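Local coordinates for protein integral membrane indolylacetylinositol arabinosyltransferase EmbB (PDB 7BVC) that probably transfers arabinose units to build the arabinan of mycobacterial cell-wall arabinogalactan, and binds the drug ethambutol, at residues R128-A133 / P183-A188; T492-A497 / G1076-R1081; A888-D893 / D926-R931. All blocks are in the same frame, centred on the assembly; numbering follows the deposited sequence.

Interaction 1 of 3, residues R128-A133 / P183-A188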
# COMPACT_ATOMS: atom_id res chain seq x y z
N ARG B 128 6.43 25.37 25.67
CA ARG B 128 6.29 24.71 24.37
C ARG B 128 6.85 25.58 23.24
O ARG B 128 6.18 25.84 22.24
CB ARG B 128 4.83 24.34 24.10
CG ARG B 128 4.21 23.45 25.16
CD ARG B 128 2.89 22.87 24.69
NE ARG B 128 2.45 21.77 25.54
CZ ARG B 128 2.65 20.49 25.26
NH1 ARG B 128 3.29 20.14 24.16
NH2 ARG B 128 2.21 19.55 26.09
N ASN B 129 8.09 26.03 23.42
CA ASN B 129 8.80 26.85 22.44
C ASN B 129 8.06 28.14 22.11
O ASN B 129 8.10 28.63 20.98
CB ASN B 129 9.08 26.05 21.16
CG ASN B 129 10.34 25.23 21.25
OD1 ASN B 129 11.24 25.52 22.04
ND2 ASN B 129 10.42 24.18 20.44
N VAL B 130 7.37 28.69 23.10
CA VAL B 130 6.63 29.95 22.95
C VAL B 130 7.10 30.85 24.08
O VAL B 130 6.75 30.63 25.25
CB VAL B 130 5.11 29.74 23.00
CG1 VAL B 130 4.40 31.07 23.18
CG2 VAL B 130 4.64 29.05 21.73
N VAL B 131 7.90 31.86 23.75
CA VAL B 131 8.44 32.76 24.76
C VAL B 131 7.31 33.60 25.34
O VAL B 131 6.61 34.32 24.62
CB VAL B 131 9.57 33.63 24.18
CG1 VAL B 131 9.12 34.31 22.89
CG2 VAL B 131 10.01 34.66 25.20
N VAL B 132 7.11 33.48 26.65
CA VAL B 132 6.04 34.18 27.35
C VAL B 132 6.67 35.03 28.44
O VAL B 132 7.41 34.52 29.29
CB VAL B 132 5.02 33.19 27.95
CG1 VAL B 132 3.97 33.94 28.74
CG2 VAL B 132 4.39 32.36 26.86
N ALA B 133 6.39 36.33 28.41
CA ALA B 133 6.77 37.27 29.47
C ALA B 133 8.27 37.23 29.76
O ALA B 133 8.72 36.89 30.85
CB ALA B 133 5.97 36.98 30.74
N PRO B 183 -5.71 27.33 24.68
CA PRO B 183 -5.89 26.19 25.59
C PRO B 183 -5.00 25.01 25.28
O PRO B 183 -5.01 24.03 26.04
CB PRO B 183 -7.37 25.83 25.39
CG PRO B 183 -7.65 26.22 23.99
CD PRO B 183 -6.82 27.44 23.71
N ASN B 184 -4.23 25.06 24.19
CA ASN B 184 -3.31 23.99 23.82
C ASN B 184 -1.88 24.29 24.23
O ASN B 184 -0.95 23.66 23.71
CB ASN B 184 -3.38 23.73 22.32
CG ASN B 184 -4.68 23.06 21.90
OD1 ASN B 184 -5.21 22.22 22.62
ND2 ASN B 184 -5.18 23.43 20.73
N LEU B 185 -1.68 25.22 25.16
CA LEU B 185 -0.36 25.58 25.65
C LEU B 185 -0.11 25.05 27.06
O LEU B 185 0.65 25.64 27.82
CB LEU B 185 -0.16 27.10 25.61
CG LEU B 185 0.38 27.71 24.31
CD1 LEU B 185 0.82 29.14 24.55
CD2 LEU B 185 1.52 26.88 23.75
N ARG B 186 -0.77 23.96 27.42
CA ARG B 186 -0.57 23.37 28.73
C ARG B 186 0.65 22.45 28.70
O ARG B 186 0.70 21.54 27.87
CB ARG B 186 -1.81 22.61 29.18
CG ARG B 186 -3.08 23.42 29.07
CD ARG B 186 -4.09 23.06 30.14
NE ARG B 186 -4.68 21.74 29.93
CZ ARG B 186 -5.56 21.46 28.97
NH1 ARG B 186 -5.95 22.39 28.12
NH2 ARG B 186 -6.04 20.23 28.86
N PRO B 187 1.62 22.65 29.58
CA PRO B 187 2.88 21.91 29.47
C PRO B 187 2.70 20.43 29.79
O PRO B 187 1.70 20.00 30.37
CB PRO B 187 3.78 22.59 30.51
CG PRO B 187 2.82 23.11 31.52
CD PRO B 187 1.61 23.54 30.75
N ALA B 188 3.69 19.65 29.39
CA ALA B 188 3.74 18.22 29.67
C ALA B 188 4.49 18.01 30.98
O ALA B 188 5.64 18.43 31.10
CB ALA B 188 4.40 17.45 28.53
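Asn184 meets Arg128 through its backbone: its carbonyl O lies 4.0 Å from Arg128 CD, beside the aliphatic part of the arginine chain, while accepting a hydrogen bond from Arg1079. Leu185 follows with the apolar half of the contact. Its two methyls divide the work, CD2 resting 4.2 Å from Arg128 CB and CD1 4.3 Å from Val130 CG1, so one leucine fills the angle between the root of the arginine and the valine two residues on.

Arg186 turns its own side chain away and offers its carbonyl instead. Arg128 takes this oxygen side-on with two nitrogens. Arg128 NE bonds to Arg186 O at 2.9 Å, coming from above the carbonyl plane, while Arg128 NH2 bonds to the same oxygen at 3.1 Å and lies in that plane. Arg186 O is itself almost in the plane of the guanidinium, a shared acceptor that would favour this rotation of the group. The reach is made by a straight chain: from CG to NE it is extended (chi2 -167°, chi3 166°). Beyond the grip, Ala188 flanks the tip, with its CB 3.9 Å from Arg128 NH2.

Arg128 and Asn129 both have left-handed backbone angles, which lets the chain reverse in the hairpin between strands 122-127 and 131-132, and the arginine leaves that turn toward the loop. This ties a hairpin of the concanavalin-like domain to the loop joining strand 178-180 to strand 191-192. Tyr180 of strand 178-180 packs on both Val130 and Leu185. Asn129, next to Arg128, touches helix 109-112, and Ala188 shares a backbone hydrogen bond with Asn112 of that helix.

Interaction 2 of 3, residues T492-A497 / G1076-R1081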
# COMPACT_ATOMS: atom_id res chain seq x y z
N THR B 492 -13.88 8.48 22.75
CA THR B 492 -14.17 8.29 21.33
C THR B 492 -13.67 9.47 20.50
O THR B 492 -13.14 9.27 19.40
CB THR B 492 -15.67 8.10 21.11
OG1 THR B 492 -16.13 7.02 21.93
CG2 THR B 492 -15.96 7.78 19.66
N ARG B 493 -13.82 10.69 21.01
CA ARG B 493 -13.27 11.86 20.34
C ARG B 493 -11.76 11.72 20.18
O ARG B 493 -11.21 12.01 19.11
CB ARG B 493 -13.61 13.12 21.12
CG ARG B 493 -12.97 14.38 20.56
CD ARG B 493 -13.09 15.54 21.53
NE ARG B 493 -12.16 15.40 22.65
CZ ARG B 493 -10.95 15.95 22.68
NH1 ARG B 493 -10.51 16.67 21.66
NH2 ARG B 493 -10.17 15.77 23.74
N ILE B 494 -11.07 11.28 21.23
CA ILE B 494 -9.62 11.11 21.16
C ILE B 494 -9.26 10.07 20.10
O ILE B 494 -8.42 10.32 19.22
CB ILE B 494 -9.05 10.72 22.54
CG1 ILE B 494 -9.30 11.84 23.55
CG2 ILE B 494 -7.57 10.43 22.44
CD1 ILE B 494 -8.78 11.52 24.93
N ARG B 495 -9.87 8.89 20.19
CA ARG B 495 -9.53 7.80 19.27
C ARG B 495 -9.85 8.16 17.82
O ARG B 495 -9.17 7.69 16.91
CB ARG B 495 -10.27 6.53 19.67
CG ARG B 495 -9.86 5.96 21.01
CD ARG B 495 -10.82 4.88 21.46
NE ARG B 495 -10.35 4.20 22.65
CZ ARG B 495 -9.79 2.99 22.65
NH1 ARG B 495 -9.63 2.33 21.51
NH2 ARG B 495 -9.38 2.44 23.79
N THR B 496 -10.88 8.98 17.60
CA THR B 496 -11.21 9.38 16.24
C THR B 496 -10.28 10.47 15.73
O THR B 496 -9.89 10.45 14.56
CB THR B 496 -12.66 9.85 16.17
OG1 THR B 496 -13.52 8.85 16.74
CG2 THR B 496 -13.08 10.10 14.74
N ALA B 497 -9.89 11.41 16.60
CA ALA B 497 -9.03 12.49 16.17
C ALA B 497 -7.59 12.03 15.95
O ALA B 497 -6.86 12.65 15.17
CB ALA B 497 -9.07 13.63 17.19
N GLY B 1076 -13.83 19.71 30.60
CA GLY B 1076 -13.22 20.29 29.43
C GLY B 1076 -12.44 19.27 28.63
O GLY B 1076 -12.17 18.16 29.10
N PRO B 1077 -12.08 19.62 27.40
CA PRO B 1077 -11.36 18.67 26.54
C PRO B 1077 -9.95 18.42 27.04
O PRO B 1077 -9.41 19.14 27.88
CB PRO B 1077 -11.36 19.37 25.18
CG PRO B 1077 -11.44 20.82 25.51
CD PRO B 1077 -12.29 20.92 26.74
N LEU B 1078 -9.35 17.36 26.51
CA LEU B 1078 -7.96 17.03 26.79
C LEU B 1078 -7.04 17.71 25.78
O LEU B 1078 -7.46 18.12 24.70
CB LEU B 1078 -7.76 15.51 26.75
CG LEU B 1078 -7.85 14.77 28.08
CD1 LEU B 1078 -7.59 13.29 27.89
CD2 LEU B 1078 -6.86 15.36 29.06
N ARG B 1079 -5.77 17.82 26.16
CA ARG B 1079 -4.75 18.40 25.29
C ARG B 1079 -4.24 17.30 24.36
O ARG B 1079 -3.58 16.36 24.82
CB ARG B 1079 -3.62 19.01 26.11
CG ARG B 1079 -2.87 20.12 25.41
CD ARG B 1079 -1.69 19.58 24.63
NE ARG B 1079 -1.08 20.59 23.78
CZ ARG B 1079 -0.23 20.32 22.80
NH1 ARG B 1079 0.28 21.30 22.07
NH2 ARG B 1079 0.11 19.07 22.54
N ILE B 1080 -4.54 17.42 23.08
CA ILE B 1080 -4.25 16.38 22.09
C ILE B 1080 -3.21 16.84 21.08
O ILE B 1080 -2.14 16.24 20.95
CB ILE B 1080 -5.54 15.91 21.39
CG1 ILE B 1080 -6.35 15.01 22.32
CG2 ILE B 1080 -5.22 15.17 20.11
CD1 ILE B 1080 -7.57 14.42 21.66
N ARG B 1081 -3.50 17.91 20.35
CA ARG B 1081 -2.66 18.40 19.27
C ARG B 1081 -2.51 19.91 19.39
O ARG B 1081 -3.35 20.58 20.00
CB ARG B 1081 -3.26 18.05 17.90
CG ARG B 1081 -3.12 16.59 17.52
CD ARG B 1081 -3.71 16.32 16.15
NE ARG B 1081 -5.01 16.97 15.99
CZ ARG B 1081 -6.13 16.33 15.70
NH1 ARG B 1081 -6.12 15.02 15.52
NH2 ARG B 1081 -7.27 17.00 15.57
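Arg493 sends its side chain from the helix across to Pro1077, Leu1078 and Ile1080. CG stands anti to the backbone N (chi1 175°), directing the chain outward, and a bend at chi3 brings the guanidinium alongside the loop. Pro1077 CB sits over one face of that group, near its rim, and Leu1078 CB lies at its edge. Ile1080 slides past the arginine in the opposite direction, its CD1 3.6 Å from Arg493 NH2. The charge is answered within the helix, by a salt bridge from NH2 to Glu490, whose carboxylate also takes a weak bond from Leu1078 N.

Ile494 carries the apolar packing together with Ile1080. Its CD1 meets Leu1078 CD1 at 3.6 Å, while its CG1 takes the end of Ile1080, CD1, also at 3.6 Å. Next along the helix, Arg495 points to the far side and bridges to Glu313, a residue of the ethambutol pocket.

Ala497 closes the contact. Its CB lies 3.7 Å from Arg1081 NH1, and its carbonyl O, at the guanidinium edge, accepts a weak and rather doubtful bond from the same nitrogen.

Chemically, the C-terminal tail is held mainly by buried aliphatic groups to helix 485-497, which lies between two predicted membrane spans within the GT-C family region. The firmer polar link runs through Glu490, which positions Arg493 and touches the tail backbone as well.

Interaction 3 of 3, residues A888-D893 / D926-R931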
# COMPACT_ATOMS: atom_id res chain seq x y z
N ALA B 888 44.95 -20.84 15.03
CA ALA B 888 46.25 -21.48 14.88
C ALA B 888 46.34 -22.72 15.77
O ALA B 888 45.45 -23.00 16.57
CB ALA B 888 47.38 -20.50 15.19
N THR B 889 47.44 -23.46 15.61
CA THR B 889 47.73 -24.63 16.43
C THR B 889 49.18 -24.54 16.90
O THR B 889 49.92 -23.63 16.53
CB THR B 889 47.50 -25.94 15.66
OG1 THR B 889 48.63 -26.20 14.81
CG2 THR B 889 46.24 -25.86 14.80
N ARG B 890 49.57 -25.50 17.73
CA ARG B 890 50.94 -25.58 18.24
C ARG B 890 51.79 -26.47 17.34
O ARG B 890 51.39 -26.86 16.24
CB ARG B 890 50.95 -26.10 19.67
CG ARG B 890 50.64 -25.08 20.74
CD ARG B 890 50.60 -25.75 22.10
NE ARG B 890 49.45 -26.64 22.23
CZ ARG B 890 49.28 -27.51 23.22
NH1 ARG B 890 50.21 -27.62 24.16
NH2 ARG B 890 48.20 -28.27 23.26
N GLY B 891 52.98 -26.80 17.82
CA GLY B 891 53.86 -27.73 17.15
C GLY B 891 54.90 -28.26 18.12
O GLY B 891 55.13 -27.69 19.19
N PRO B 892 55.55 -29.37 17.76
CA PRO B 892 56.61 -29.90 18.63
C PRO B 892 57.77 -28.93 18.82
O PRO B 892 58.45 -28.98 19.85
CB PRO B 892 57.05 -31.18 17.91
CG PRO B 892 56.61 -31.00 16.50
CD PRO B 892 55.34 -30.21 16.57
N ASP B 893 58.02 -28.05 17.84
CA ASP B 893 59.07 -27.05 18.01
C ASP B 893 58.59 -25.85 18.81
O ASP B 893 59.39 -25.21 19.50
CB ASP B 893 59.58 -26.59 16.65
CG ASP B 893 58.51 -25.92 15.81
OD1 ASP B 893 58.22 -24.73 16.05
OD2 ASP B 893 57.96 -26.58 14.90
N ASP B 926 42.04 -28.03 19.70
CA ASP B 926 43.49 -27.91 19.63
C ASP B 926 43.91 -26.51 19.18
O ASP B 926 45.11 -26.24 19.09
CB ASP B 926 44.06 -28.98 18.70
CG ASP B 926 45.53 -29.25 18.95
OD1 ASP B 926 45.84 -30.29 19.57
OD2 ASP B 926 46.38 -28.46 18.49
N ALA B 927 42.96 -25.62 18.93
CA ALA B 927 43.29 -24.26 18.55
C ALA B 927 43.96 -23.54 19.71
O ALA B 927 43.57 -23.69 20.87
CB ALA B 927 42.04 -23.50 18.12
N VAL B 928 44.99 -22.75 19.39
CA VAL B 928 45.83 -22.10 20.38
C VAL B 928 45.65 -20.59 20.38
O VAL B 928 45.64 -19.97 21.45
CB VAL B 928 47.31 -22.48 20.18
CG1 VAL B 928 48.16 -21.94 21.32
CG2 VAL B 928 47.44 -23.98 20.06
N ALA B 929 45.50 -19.99 19.21
CA ALA B 929 45.36 -18.54 19.12
C ALA B 929 44.43 -18.19 17.97
O ALA B 929 44.08 -19.03 17.14
CB ALA B 929 46.71 -17.86 18.96
N VAL B 930 44.07 -16.91 17.91
CA VAL B 930 43.04 -16.40 17.02
C VAL B 930 43.48 -15.03 16.52
O VAL B 930 44.07 -14.25 17.26
CB VAL B 930 41.68 -16.35 17.75
CG1 VAL B 930 40.74 -15.38 17.08
CG2 VAL B 930 41.05 -17.73 17.80
N ARG B 931 43.20 -14.75 15.24
CA ARG B 931 43.49 -13.44 14.68
C ARG B 931 42.43 -13.08 13.66
O ARG B 931 41.69 -13.93 13.16
CB ARG B 931 44.88 -13.39 14.04
CG ARG B 931 45.02 -14.18 12.76
CD ARG B 931 46.43 -14.06 12.21
NE ARG B 931 46.60 -14.80 10.97
CZ ARG B 931 47.75 -14.88 10.30
NH1 ARG B 931 47.82 -15.58 9.17
NH2 ARG B 931 48.82 -14.25 10.75
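Arg890 lies across the side chain of Val928 at about a right angle, and nearly everything it meets on the way out is one methyl. Its CB is 4.1 Å from Val928 CG2. The next carbon, CG, comes closest, 3.5 Å from Val928 CG2, with Val928 CG1 a little farther off, so this methylene rests against the fork of the valine. CD merely skirts CG2, and the chain then bends (chi3 -69°), which keeps NE within 4.0 Å of Val928 CG2. At the tip the guanidinium stands obliquely to that methyl. Its NH2 is 4.8 Å from Asp926 OD1: opposite charges near one another, but not in contact.

The valine is set in place by the backbone beneath. Val928 N donates to Ala888 O at 2.9 Å, and Ala888 N donates to Ala929 O at 2.9 Å. One residue of strand 882-889 thus faces two of its neighbour, and the helix-like backbone of Val928 (phi -112°, psi -38°) followed by extended Ala929 has the pattern of a classic beta bulge. Ala927 adds a CA-H...O contact to Ala888 O, which therefore receives two approaches. Thr889 keeps its hydroxyl for the next residue of its own segment: OG1 donates to Arg890 O along a lone pair, at 3.2 Å.

Past the bulge, toward Arg931, the regular antiparallel pairing carries on, with Arg931 bonded to Glu886 through both backbone and side chain. Trp843 of strand 837-845 packs on Ala888 and Ala929.

What the chemistry implies is a strand end held by its main chain. The two backbone bonds fix the pairing, the arginine contributes mostly its hydrocarbon stem, and any attraction between its exposed charge and Asp926 is probably modest.

In the fold
Interactions 1 and 2 are neighbours, with centres 18 Å apart, and they meet directly: Arg1079 of the C-terminal tail probably hydrogen-bonds through NE to the carbonyl O of Asn184. The tail thus runs between the concanavalin-like domain and helix 485-497 of the GT-C region, tying the two together. Interaction 3 stands apart, its nearest atoms about 50 Å from interaction 1 and about 53 Å from interaction 2, in a four-stranded antiparallel sheet of the C-terminal region. In sequence, interaction 1 closes first; interaction 2 then spans 578 residues, and interaction 3 falls within that span. The chain therefore travels out to the far sheet and returns, and the modelled chain ends beside the concanavalin-like domain.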